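Local atomic coordinates of putative glutaryl-CoA dehydrogenase (Thermus thermophilus, PDB entry 2EBA), a protein that belongs to the acyl-CoA dehydrogenase family of flavoproteins and binds flavin-adenine dinucleotide within an assembly of four protein chains. Residues G254-V259 / A288-W293; V264-S269 / D338-S343; W327-A332 / L356-V361. All coordinates share one frame; numbering follows the deposited sequence.

Contact 1 of 3, residues G254-V259 / A288-W293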
loop_
_atom_site.group_PDB
_atom_site.type_symbol
_atom_site.label_atom_id
_atom_site.label_comp_id
_atom_site.label_asym_id
_atom_site.label_seq_id
_atom_site.Cartn_x
_atom_site.Cartn_y
_atom_site.Cartn_z
ATOM N N GLY A 254 4.626 -17.825 13.389
ATOM C CA GLY A 254 4.764 -19.222 13.027
ATOM C C GLY A 254 4.036 -19.573 11.744
ATOM O O GLY A 254 4.554 -20.322 10.919
ATOM N N ALA A 255 2.822 -19.052 11.580
ATOM C CA ALA A 255 2.045 -19.306 10.369
ATOM C C ALA A 255 2.750 -18.598 9.203
ATOM O O ALA A 255 2.623 -18.999 8.047
ATOM C CB ALA A 255 0.609 -18.773 10.532
ATOM N N LEU A 256 3.494 -17.541 9.526
ATOM C CA LEU A 256 4.228 -16.784 8.520
ATOM C C LEU A 256 5.389 -17.638 8.029
ATOM O O LEU A 256 5.669 -17.683 6.845
ATOM C CB LEU A 256 4.750 -15.467 9.106
ATOM C CG LEU A 256 5.051 -14.336 8.101
ATOM C CD1 LEU A 256 5.400 -13.046 8.824
ATOM C CD2 LEU A 256 6.191 -14.741 7.208
ATOM N N GLU A 257 6.074 -18.315 8.940
ATOM C CA GLU A 257 7.166 -19.200 8.536
ATOM C C GLU A 257 6.599 -20.325 7.648
ATOM O O GLU A 257 7.215 -20.739 6.666
ATOM C CB GLU A 257 7.852 -19.808 9.770
ATOM C CG GLU A 257 8.665 -21.067 9.461
ATOM C CD GLU A 257 9.371 -21.647 10.666
ATOM O OE1 GLU A 257 9.681 -22.852 10.635
ATOM O OE2 GLU A 257 9.635 -20.909 11.638
ATOM N N ALA A 258 5.411 -20.807 7.992
ATOM C CA ALA A 258 4.793 -21.872 7.228
ATOM C C ALA A 258 4.508 -21.483 5.776
ATOM O O ALA A 258 4.882 -22.213 4.862
ATOM C CB ALA A 258 3.509 -22.324 7.908
ATOM N N VAL A 259 3.855 -20.346 5.554
ATOM C CA VAL A 259 3.536 -19.931 4.184
ATOM C C VAL A 259 4.762 -19.458 3.416
ATOM O O VAL A 259 4.848 -19.613 2.198
ATOM C CB VAL A 259 2.464 -18.803 4.148
ATOM C CG1 VAL A 259 1.203 -19.268 4.846
ATOM C CG2 VAL A 259 3.007 -17.534 4.795
ATOM N N ALA A 288 11.069 -11.488 -0.137
ATOM C CA ALA A 288 11.881 -10.542 0.654
ATOM C C ALA A 288 11.039 -9.812 1.694
ATOM O O ALA A 288 11.482 -9.580 2.813
ATOM C CB ALA A 288 12.561 -9.527 -0.261
ATOM N N GLU A 289 9.822 -9.453 1.305
ATOM C CA GLU A 289 8.906 -8.762 2.201
ATOM C C GLU A 289 8.525 -9.727 3.318
ATOM O O GLU A 289 8.505 -9.362 4.498
ATOM C CB GLU A 289 7.650 -8.319 1.430
ATOM C CG GLU A 289 6.768 -7.333 2.176
ATOM C CD GLU A 289 7.338 -5.925 2.231
ATOM O OE1 GLU A 289 8.562 -5.763 2.424
ATOM O OE2 GLU A 289 6.543 -4.968 2.095
ATOM N N MET A 290 8.221 -10.962 2.933
ATOM C CA MET A 290 7.850 -11.999 3.886
ATOM C C MET A 290 8.932 -12.187 4.943
ATOM O O MET A 290 8.635 -12.291 6.133
ATOM C CB MET A 290 7.587 -13.322 3.164
ATOM C CG MET A 290 6.353 -13.308 2.275
ATOM S SD MET A 290 6.022 -14.912 1.521
ATOM C CE MET A 290 5.358 -15.813 2.919
ATOM N N LEU A 291 10.187 -12.230 4.506
ATOM C CA LEU A 291 11.290 -12.414 5.426
ATOM C C LEU A 291 11.461 -11.202 6.335
ATOM O O LEU A 291 11.687 -11.346 7.533
ATOM C CB LEU A 291 12.577 -12.678 4.642
ATOM C CG LEU A 291 13.806 -13.023 5.478
ATOM C CD1 LEU A 291 13.630 -14.377 6.134
ATOM C CD2 LEU A 291 15.026 -13.028 4.596
ATOM N N ALA A 292 11.347 -10.009 5.765
ATOM C CA ALA A 292 11.496 -8.783 6.537
ATOM C C ALA A 292 10.456 -8.741 7.639
ATOM O O ALA A 292 10.770 -8.501 8.798
ATOM C CB ALA A 292 11.353 -7.558 5.629
ATOM N N TRP A 293 9.206 -8.992 7.275
ATOM C CA TRP A 293 8.138 -8.962 8.258
ATOM C C TRP A 293 8.352 -9.968 9.383
ATOM O O TRP A 293 8.148 -9.663 10.546
ATOM C CB TRP A 293 6.808 -9.231 7.576
ATOM C CG TRP A 293 6.341 -8.103 6.735
ATOM C CD1 TRP A 293 6.677 -6.795 6.865
ATOM C CD2 TRP A 293 5.384 -8.170 5.676
ATOM N NE1 TRP A 293 5.986 -6.035 5.954
ATOM C CE2 TRP A 293 5.184 -6.857 5.209
ATOM C CE3 TRP A 293 4.670 -9.216 5.079
ATOM C CZ2 TRP A 293 4.298 -6.557 4.164
ATOM C CZ3 TRP A 293 3.790 -8.923 4.043
ATOM C CH2 TRP A 293 3.612 -7.602 3.595
#
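With CG turned opposite its backbone N (chi1 -157°), Leu256 sends an extended side chain at segment 288-293 of helix 281-309, while Met290 answers with a chain that runs straight as far as the sulfur and then bends at chi3 (75°) to lay its terminal methyl beside Val259. The pairing joins two antiparallel helices of the C-terminal helical bundle of the acyl-CoA dehydrogenase fold, inclined at 156° with axes 10.3 Å apart. The gap is bridged by Leu256 and Met290, with Val259 meeting the methyl of Met290, and the buried contact contains no hydrogen bond. The branches of Leu256 divide the work: CD2 rests 3.6 Å from the carbonyl oxygen of Met290, and CD1 lies 4.3 Å from CB of Trp293, so it meets the base of that residue and not its indole. The CG of Glu289 covers part of one face of the indole. Outside the pair, Met290 and Trp293 both also pack on helix 315-340, and His354 of helix 351-361 touches Val259. The side chains of Val259 and Met290 run roughly perpendicular, with CG2 of Val259 pressed to 3.5 Å from CE of Met290, closer than usual for two carbons; CE of Met290 also stands 3.7 Å from backbone atom C of Val259.

Contact 2 of 3, residues V264-S269 / D338-S343. With FAD (flavin-adenine dinucleotide), chain K.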
loop_
_atom_site.group_PDB
_atom_site.type_symbol
_atom_site.label_atom_id
_atom_site.label_comp_id
_atom_site.label_asym_id
_atom_site.label_seq_id
_atom_site.Cartn_x
_atom_site.Cartn_y
_atom_site.Cartn_z
ATOM N N VAL A 264 8.852 -20.225 -1.024
ATOM C CA VAL A 264 10.158 -20.238 -1.673
ATOM C C VAL A 264 10.414 -21.604 -2.299
ATOM O O VAL A 264 10.984 -21.696 -3.378
ATOM C CB VAL A 264 11.340 -19.838 -0.705
ATOM C CG1 VAL A 264 10.834 -18.964 0.433
ATOM C CG2 VAL A 264 12.053 -21.049 -0.203
ATOM N N ALA A 265 9.962 -22.662 -1.633
ATOM C CA ALA A 265 10.136 -24.016 -2.140
ATOM C C ALA A 265 9.414 -24.133 -3.470
ATOM O O ALA A 265 9.941 -24.667 -4.443
ATOM C CB ALA A 265 9.564 -25.013 -1.157
ATOM N N PHE A 266 8.189 -23.642 -3.497
ATOM C CA PHE A 266 7.406 -23.667 -4.710
ATOM C C PHE A 266 8.099 -22.813 -5.782
ATOM O O PHE A 266 8.239 -23.239 -6.921
ATOM C CB PHE A 266 6.012 -23.116 -4.432
ATOM C CG PHE A 266 5.082 -23.198 -5.602
ATOM C CD1 PHE A 266 4.380 -24.373 -5.872
ATOM C CD2 PHE A 266 4.902 -22.091 -6.442
ATOM C CE1 PHE A 266 3.508 -24.449 -6.956
ATOM C CE2 PHE A 266 4.027 -22.151 -7.541
ATOM C CZ PHE A 266 3.327 -23.331 -7.798
ATOM N N ALA A 267 8.534 -21.614 -5.398
ATOM C CA ALA A 267 9.195 -20.676 -6.313
ATOM C C ALA A 267 10.464 -21.246 -6.931
ATOM O O ALA A 267 10.758 -21.021 -8.104
ATOM C CB ALA A 267 9.507 -19.386 -5.587
ATOM N N LYS A 268 11.212 -21.993 -6.132
ATOM C CA LYS A 268 12.445 -22.621 -6.575
ATOM C C LYS A 268 12.201 -23.813 -7.504
ATOM O O LYS A 268 12.996 -24.076 -8.397
ATOM C CB LYS A 268 13.232 -23.126 -5.373
ATOM C CG LYS A 268 13.880 -22.072 -4.521
ATOM C CD LYS A 268 14.206 -22.692 -3.183
ATOM C CE LYS A 268 15.429 -22.076 -2.562
ATOM N NZ LYS A 268 16.619 -22.446 -3.355
ATOM N N SER A 269 11.113 -24.540 -7.293
ATOM C CA SER A 269 10.836 -25.714 -8.119
ATOM C C SER A 269 10.045 -25.470 -9.396
ATOM O O SER A 269 9.961 -26.352 -10.237
ATOM C CB SER A 269 10.126 -26.797 -7.287
ATOM O OG SER A 269 8.814 -26.405 -6.931
ATOM N N ASP A 338 -0.918 -16.024 -3.940
ATOM C CA ASP A 338 -0.692 -15.384 -5.228
ATOM C C ASP A 338 0.488 -16.059 -5.922
ATOM O O ASP A 338 0.444 -16.329 -7.125
ATOM C CB ASP A 338 -0.427 -13.887 -5.013
ATOM C CG ASP A 338 0.011 -13.164 -6.288
ATOM O OD1 ASP A 338 -0.351 -13.606 -7.398
ATOM O OD2 ASP A 338 0.710 -12.133 -6.171
ATOM N N ILE A 339 1.533 -16.351 -5.157
ATOM C CA ILE A 339 2.718 -16.989 -5.704
ATOM C C ILE A 339 2.455 -18.421 -6.158
ATOM O O ILE A 339 3.041 -18.883 -7.130
ATOM C CB ILE A 339 3.859 -17.009 -4.677
ATOM C CG1 ILE A 339 4.353 -15.586 -4.405
ATOM C CG2 ILE A 339 4.994 -17.863 -5.186
ATOM C CD1 ILE A 339 5.339 -15.494 -3.260
ATOM N N LEU A 340 1.574 -19.131 -5.457
ATOM C CA LEU A 340 1.255 -20.516 -5.813
ATOM C C LEU A 340 0.387 -20.641 -7.066
ATOM O O LEU A 340 0.302 -21.721 -7.660
ATOM C CB LEU A 340 0.549 -21.224 -4.652
ATOM C CG LEU A 340 1.337 -21.486 -3.368
ATOM C CD1 LEU A 340 0.432 -22.150 -2.334
ATOM C CD2 LEU A 340 2.532 -22.367 -3.675
ATOM N N GLY A 341 -0.252 -19.546 -7.462
ATOM C CA GLY A 341 -1.115 -19.576 -8.629
ATOM C C GLY A 341 -2.299 -20.502 -8.400
ATOM O O GLY A 341 -2.845 -20.573 -7.296
ATOM N N GLY A 342 -2.691 -21.216 -9.452
ATOM C CA GLY A 342 -3.810 -22.136 -9.359
ATOM C C GLY A 342 -3.636 -23.154 -8.248
ATOM O O GLY A 342 -4.592 -23.509 -7.572
ATOM N N SER A 343 -2.407 -23.618 -8.062
ATOM C CA SER A 343 -2.116 -24.598 -7.027
ATOM C C SER A 343 -2.459 -24.103 -5.626
ATOM O O SER A 343 -2.652 -24.898 -4.715
ATOM C CB SER A 343 -0.635 -24.991 -7.082
ATOM O OG SER A 343 -0.313 -25.536 -8.347
HETATM P PA FAD K . 2.625 -20.069 -12.622
HETATM O O1A FAD K . 3.743 -20.969 -12.177
HETATM O O2A FAD K . 2.453 -19.662 -14.065
HETATM O O5B FAD K . 2.682 -18.748 -11.685
HETATM C C5B FAD K . 2.910 -18.711 -10.370
HETATM C C4B FAD K . 3.333 -17.403 -9.749
HETATM O O4B FAD K . 4.523 -16.780 -10.603
HETATM C C3B FAD K . 2.297 -16.279 -10.296
HETATM O O3B FAD K . 2.378 -15.237 -9.340
HETATM C C2B FAD K . 2.870 -15.529 -11.541
HETATM O O2B FAD K . 2.593 -14.193 -11.531
HETATM C C1B FAD K . 4.329 -15.602 -11.220
HETATM N N9A FAD K . 5.091 -15.584 -12.553
HETATM C C8A FAD K . 4.951 -16.525 -13.519
HETATM N N7A FAD K . 5.789 -16.156 -14.523
HETATM C C5A FAD K . 6.442 -14.947 -14.164
HETATM C C6A FAD K . 7.389 -14.092 -14.795
HETATM N N6A FAD K . 7.861 -14.375 -16.008
HETATM N N1A FAD K . 7.813 -12.980 -14.123
HETATM C C2A FAD K . 7.338 -12.682 -12.854
HETATM N N3A FAD K . 6.430 -13.468 -12.245
HETATM C C4A FAD K . 5.962 -14.627 -12.872
HETATM N N1 FAD K . -6.345 -22.261 -17.965
HETATM C C2 FAD K . -6.872 -22.491 -19.212
HETATM O O2 FAD K . -6.128 -22.522 -20.215
HETATM N N3 FAD K . -8.215 -22.693 -19.362
HETATM C C4 FAD K . -9.055 -22.675 -18.281
HETATM O O4 FAD K . -10.266 -22.872 -18.459
HETATM C C4X FAD K . -8.538 -22.442 -16.983
HETATM N N5 FAD K . -9.351 -22.430 -15.865
HETATM C C5X FAD K . -8.830 -22.228 -14.600
HETATM C C6 FAD K . -9.685 -22.241 -13.468
HETATM C C7 FAD K . -9.155 -22.050 -12.166
HETATM C C7M FAD K . -10.130 -22.084 -11.015
HETATM C C8 FAD K . -7.751 -21.835 -11.984
HETATM C C8M FAD K . -7.109 -21.624 -10.627
HETATM C C9 FAD K . -6.907 -21.821 -13.105
HETATM C C9A FAD K . -7.417 -22.017 -14.439
HETATM N N10 FAD K . -6.597 -22.019 -15.579
HETATM C C10 FAD K . -7.136 -22.230 -16.835
HETATM C "C1'" FAD K . -5.149 -21.823 -15.481
HETATM C "C2'" FAD K . -4.741 -20.432 -15.079
HETATM O "O2'" FAD K . -4.769 -19.601 -16.231
HETATM C "C3'" FAD K . -3.382 -20.557 -14.447
HETATM O "O3'" FAD K . -3.552 -20.895 -13.070
HETATM C "C4'" FAD K . -2.529 -19.296 -14.540
HETATM O "O4'" FAD K . -1.857 -19.273 -15.804
HETATM C "C5'" FAD K . -1.482 -19.283 -13.458
HETATM O "O5'" FAD K . -0.434 -20.146 -13.842
HETATM P P FAD K . 0.082 -21.396 -12.970
HETATM O O1P FAD K . -0.998 -21.848 -12.029
HETATM O O2P FAD K . 0.621 -22.443 -13.912
HETATM O O3P FAD K . 1.253 -20.735 -12.078
#
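Phe266 meets Leu340 through a CH-pi contact: CD2 of Leu340 sits over one face of the ring, 3.6 Å from its centroid and 23° off the normal, displaced so that its nearest ring atom is CG of Phe266 at 3.3 Å. The far end of the ring reaches the backbone of the other segment, with CE2 of Phe266 3.4 Å from the Ile339 carbonyl oxygen and CZ of Phe266 3.4 Å from that of Leu340. CB of Ser343 approaches CE1 more loosely. On the cofactor side, the Asp338 carbonyl oxygen accepts a hydrogen bond from FAD O3B at 3.1 Å, and the Gly342 N-H donates one to FAD O1P, also at 3.1 Å. What carries the ring across is the first torsion of Phe266, which sets CG opposite the backbone N (chi1 -175°). Gly341, with positive phi, is the first residue to depart from helical backbone angles. Farther out, Tyr349 packs on Leu340, and Lys286, salt-bridged to Asp338, also touches Ile339. Thr132 and Ser138 of the third subunit also hydrogen-bond this FAD, which is thus shared between chains. The turn that binds FAD through backbone groups is packed against helix 235-269 by the Phe266 ring, with no hydrogen bond between the segments.

Contact 3 of 3, residues W327-A332 / L356-V361. With FAD (flavin-adenine dinucleotide), chain I.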
loop_
_atom_site.group_PDB
_atom_site.type_symbol
_atom_site.label_atom_id
_atom_site.label_comp_id
_atom_site.label_asym_id
_atom_site.label_seq_id
_atom_site.Cartn_x
_atom_site.Cartn_y
_atom_site.Cartn_z
ATOM N N TRP A 327 -1.354 -8.680 10.932
ATOM C CA TRP A 327 -1.540 -8.001 9.663
ATOM C C TRP A 327 -0.532 -8.529 8.664
ATOM O O TRP A 327 -0.874 -8.875 7.531
ATOM C CB TRP A 327 -1.315 -6.500 9.832
ATOM C CG TRP A 327 -1.550 -5.710 8.593
ATOM C CD1 TRP A 327 -0.880 -4.583 8.203
ATOM C CD2 TRP A 327 -2.582 -5.922 7.623
ATOM N NE1 TRP A 327 -1.436 -4.079 7.053
ATOM C CE2 TRP A 327 -2.484 -4.879 6.675
ATOM C CE3 TRP A 327 -3.587 -6.895 7.462
ATOM C CZ2 TRP A 327 -3.355 -4.775 5.580
ATOM C CZ3 TRP A 327 -4.459 -6.794 6.364
ATOM C CH2 TRP A 327 -4.333 -5.741 5.443
ATOM N N LYS A 328 0.722 -8.579 9.098
ATOM C CA LYS A 328 1.820 -9.052 8.260
ATOM C C LYS A 328 1.625 -10.493 7.839
ATOM O O LYS A 328 1.823 -10.828 6.680
ATOM C CB LYS A 328 3.159 -8.878 8.992
ATOM C CG LYS A 328 3.555 -7.423 9.135
ATOM C CD LYS A 328 4.781 -7.210 9.995
ATOM C CE LYS A 328 5.048 -5.732 10.126
ATOM N NZ LYS A 328 6.239 -5.510 10.988
ATOM N N ALA A 329 1.227 -11.346 8.775
ATOM C CA ALA A 329 1.001 -12.742 8.465
ATOM C C ALA A 329 -0.188 -12.885 7.504
ATOM O O ALA A 329 -0.180 -13.741 6.634
ATOM C CB ALA A 329 0.751 -13.536 9.751
ATOM N N LEU A 330 -1.218 -12.064 7.667
ATOM C CA LEU A 330 -2.353 -12.147 6.761
ATOM C C LEU A 330 -1.877 -11.687 5.373
ATOM O O LEU A 330 -2.145 -12.328 4.363
ATOM C CB LEU A 330 -3.522 -11.264 7.246
ATOM C CG LEU A 330 -4.793 -11.227 6.376
ATOM C CD1 LEU A 330 -5.397 -12.621 6.219
ATOM C CD2 LEU A 330 -5.799 -10.314 6.998
ATOM N N GLN A 331 -1.146 -10.587 5.322
ATOM C CA GLN A 331 -0.669 -10.110 4.035
ATOM C C GLN A 331 0.245 -11.150 3.373
ATOM O O GLN A 331 0.173 -11.386 2.171
ATOM C CB GLN A 331 0.071 -8.789 4.220
ATOM C CG GLN A 331 -0.800 -7.645 4.720
ATOM C CD GLN A 331 0.022 -6.423 5.134
ATOM O OE1 GLN A 331 0.681 -6.420 6.184
ATOM N NE2 GLN A 331 0.000 -5.382 4.304
ATOM N N ALA A 332 1.096 -11.790 4.164
ATOM C CA ALA A 332 2.020 -12.782 3.634
ATOM C C ALA A 332 1.314 -14.029 3.144
ATOM O O ALA A 332 1.765 -14.670 2.204
ATOM C CB ALA A 332 3.047 -13.157 4.692
ATOM N N LEU A 356 -7.091 -18.047 5.164
ATOM C CA LEU A 356 -8.441 -17.994 5.735
ATOM C C LEU A 356 -8.435 -17.901 7.258
ATOM O O LEU A 356 -9.116 -17.058 7.837
ATOM C CB LEU A 356 -9.275 -19.203 5.266
ATOM C CG LEU A 356 -9.796 -19.111 3.808
ATOM C CD1 LEU A 356 -10.436 -20.412 3.362
ATOM C CD2 LEU A 356 -10.804 -17.974 3.694
ATOM N N ASN A 357 -7.670 -18.767 7.908
ATOM C CA ASN A 357 -7.564 -18.746 9.362
ATOM C C ASN A 357 -7.152 -17.359 9.857
ATOM O O ASN A 357 -7.767 -16.807 10.777
ATOM C CB ASN A 357 -6.524 -19.768 9.823
ATOM C CG ASN A 357 -7.054 -21.181 9.815
ATOM O OD1 ASN A 357 -6.294 -22.152 9.896
ATOM N ND2 ASN A 357 -8.361 -21.306 9.736
ATOM N N LEU A 358 -6.113 -16.795 9.235
ATOM C CA LEU A 358 -5.606 -15.483 9.638
ATOM C C LEU A 358 -6.601 -14.346 9.496
ATOM O O LEU A 358 -6.437 -13.281 10.097
ATOM C CB LEU A 358 -4.318 -15.160 8.887
ATOM C CG LEU A 358 -3.107 -15.924 9.430
ATOM C CD1 LEU A 358 -1.900 -15.679 8.546
ATOM C CD2 LEU A 358 -2.826 -15.487 10.868
ATOM N N GLU A 359 -7.642 -14.574 8.708
ATOM C CA GLU A 359 -8.674 -13.564 8.536
ATOM C C GLU A 359 -9.384 -13.439 9.903
ATOM O O GLU A 359 -9.725 -12.343 10.339
ATOM C CB GLU A 359 -9.626 -14.007 7.414
ATOM C CG GLU A 359 -10.423 -12.888 6.727
ATOM C CD GLU A 359 -9.614 -11.998 5.781
ATOM O OE1 GLU A 359 -9.016 -12.514 4.813
ATOM O OE2 GLU A 359 -9.595 -10.764 5.998
ATOM N N THR A 360 -9.560 -14.569 10.590
ATOM C CA THR A 360 -10.192 -14.592 11.912
ATOM C C THR A 360 -9.285 -13.956 12.971
ATOM O O THR A 360 -9.704 -13.064 13.720
ATOM C CB THR A 360 -10.514 -16.045 12.347
ATOM O OG1 THR A 360 -11.727 -16.477 11.717
ATOM C CG2 THR A 360 -10.642 -16.149 13.862
ATOM N N VAL A 361 -8.044 -14.425 13.025
ATOM C CA VAL A 361 -7.064 -13.911 13.972
ATOM C C VAL A 361 -6.946 -12.401 13.794
ATOM O O VAL A 361 -6.735 -11.652 14.751
ATOM C CB VAL A 361 -5.692 -14.559 13.737
ATOM C CG1 VAL A 361 -4.714 -14.109 14.816
ATOM C CG2 VAL A 361 -5.832 -16.075 13.714
HETATM P PA FAD I . -17.766 -5.371 15.066
HETATM O O1A FAD I . -19.139 -4.865 14.677
HETATM O O2A FAD I . -17.226 -5.141 16.455
HETATM O O5B FAD I . -16.723 -4.820 13.955
HETATM C C5B FAD I . -16.929 -4.792 12.641
HETATM C C4B FAD I . -16.068 -3.890 11.794
HETATM O O4B FAD I . -16.011 -2.442 12.446
HETATM C C3B FAD I . -14.531 -4.171 12.234
HETATM O O3B FAD I . -13.765 -3.726 11.119
HETATM C C2B FAD I . -14.048 -3.152 13.293
HETATM O O2B FAD I . -12.747 -2.747 13.097
HETATM C C1B FAD I . -14.871 -1.958 12.879
HETATM N N9A FAD I . -15.074 -1.138 14.150
HETATM C C8A FAD I . -15.703 -1.538 15.244
HETATM N N7A FAD I . -15.681 -0.481 16.122
HETATM C C5A FAD I . -15.041 0.571 15.540
HETATM C C6A FAD I . -14.717 1.907 15.947
HETATM N N6A FAD I . -15.049 2.370 17.164
HETATM N N1A FAD I . -14.044 2.729 15.076
HETATM C C2A FAD I . -13.682 2.294 13.831
HETATM N N3A FAD I . -13.980 1.019 13.418
HETATM C C4A FAD I . -14.664 0.151 14.251
HETATM N N1 FAD I . -14.971 -13.456 21.400
HETATM C C2 FAD I . -14.851 -13.870 22.706
HETATM O O2 FAD I . -15.174 -13.108 23.635
HETATM N N3 FAD I . -14.383 -15.124 22.990
HETATM C C4 FAD I . -14.027 -15.986 21.981
HETATM O O4 FAD I . -13.615 -17.130 22.261
HETATM C C4X FAD I . -14.146 -15.583 20.634
HETATM N N5 FAD I . -13.818 -16.437 19.600
HETATM C C5X FAD I . -13.968 -16.062 18.286
HETATM C C6 FAD I . -13.657 -16.979 17.249
HETATM C C7 FAD I . -13.837 -16.613 15.891
HETATM C C7M FAD I . -13.500 -17.650 14.840
HETATM C C8 FAD I . -14.323 -15.308 15.562
HETATM C C8M FAD I . -14.547 -14.836 14.141
HETATM C C9 FAD I . -14.625 -14.404 16.595
HETATM C C9A FAD I . -14.462 -14.750 17.979
HETATM N N10 FAD I . -14.782 -13.875 19.038
HETATM C C10 FAD I . -14.635 -14.278 20.346
HETATM C "C1'" FAD I . -15.310 -12.524 18.799
HETATM C "C2'" FAD I . -14.328 -11.563 18.196
HETATM O "O2'" FAD I . -13.515 -11.019 19.223
HETATM C "C3'" FAD I . -15.126 -10.533 17.452
HETATM O "O3'" FAD I . -15.406 -11.053 16.155
HETATM C "C4'" FAD I . -14.419 -9.192 17.289
HETATM O "O4'" FAD I . -14.541 -8.413 18.483
HETATM C "C5'" FAD I . -15.028 -8.405 16.145
HETATM O "O5'" FAD I . -16.279 -7.879 16.537
HETATM P P FAD I . -17.675 -8.155 15.760
HETATM O O1P FAD I . -17.613 -9.416 14.955
HETATM O O2P FAD I . -18.777 -8.059 16.787
HETATM O O3P FAD I . -17.730 -6.947 14.710
#
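The carboxylate of Glu359 lies against the branched end of Leu330, its OE1 3.9 Å from CD1 and its OE2 4.0 Å from CD2 of that leucine. On the same helix as Leu330, the Trp327 indole meets the Tyr362 ring with planes at about 20° and packs edge-to-face with His368. The two segments are antiparallel neighbours in the C-terminal helical bundle of the acyl-CoA dehydrogenase fold, with axes 9.1 Å apart. Leu330 and Leu358 lie alongside, pointing opposite ways, with CD1 of Leu330 settling 3.8 Å from CB of Leu358. The other leucine reaches farther: CD1 of Leu358 touches CB of Ala329 at 3.6 Å and presses to 3.2 Å from the Ala329 carbonyl oxygen. Glu359 bends at chi2 (73°), which brings its carboxylate across the end of Leu330, and the charge is met by a salt bridge from OE2 to Arg337 of the third subunit. One helical position on from Glu359, Thr360 forms part of the FAD pocket and shares a hydrogen bond between its OG1 and OG of Ser206, while CG2 of Thr360 lies 3.4 Å from methyl C7M of the flavin.

In the fold
Following the chain, helix 235-269 supplies first segments to contacts 1 and 2. Contact 1 closes when helix 281-309 returns alongside it; contact 2 stays open until the end of helix 315-340 and the turn after it, so the two cross. Contact 3 begins earlier on that same helix and closes on helix 351-361, crossing contact 2 in turn. Contacts 1 and 3 lie in series along the sequence yet touch in space, where Trp293 and Met290 meet residues 328-332. Together they tie four successive helices of the C-terminal domain into one unit. All three contacts reach the second subunit, contacts 2 and 3 also the third, and contacts 2 and 3 reach different FAD molecules.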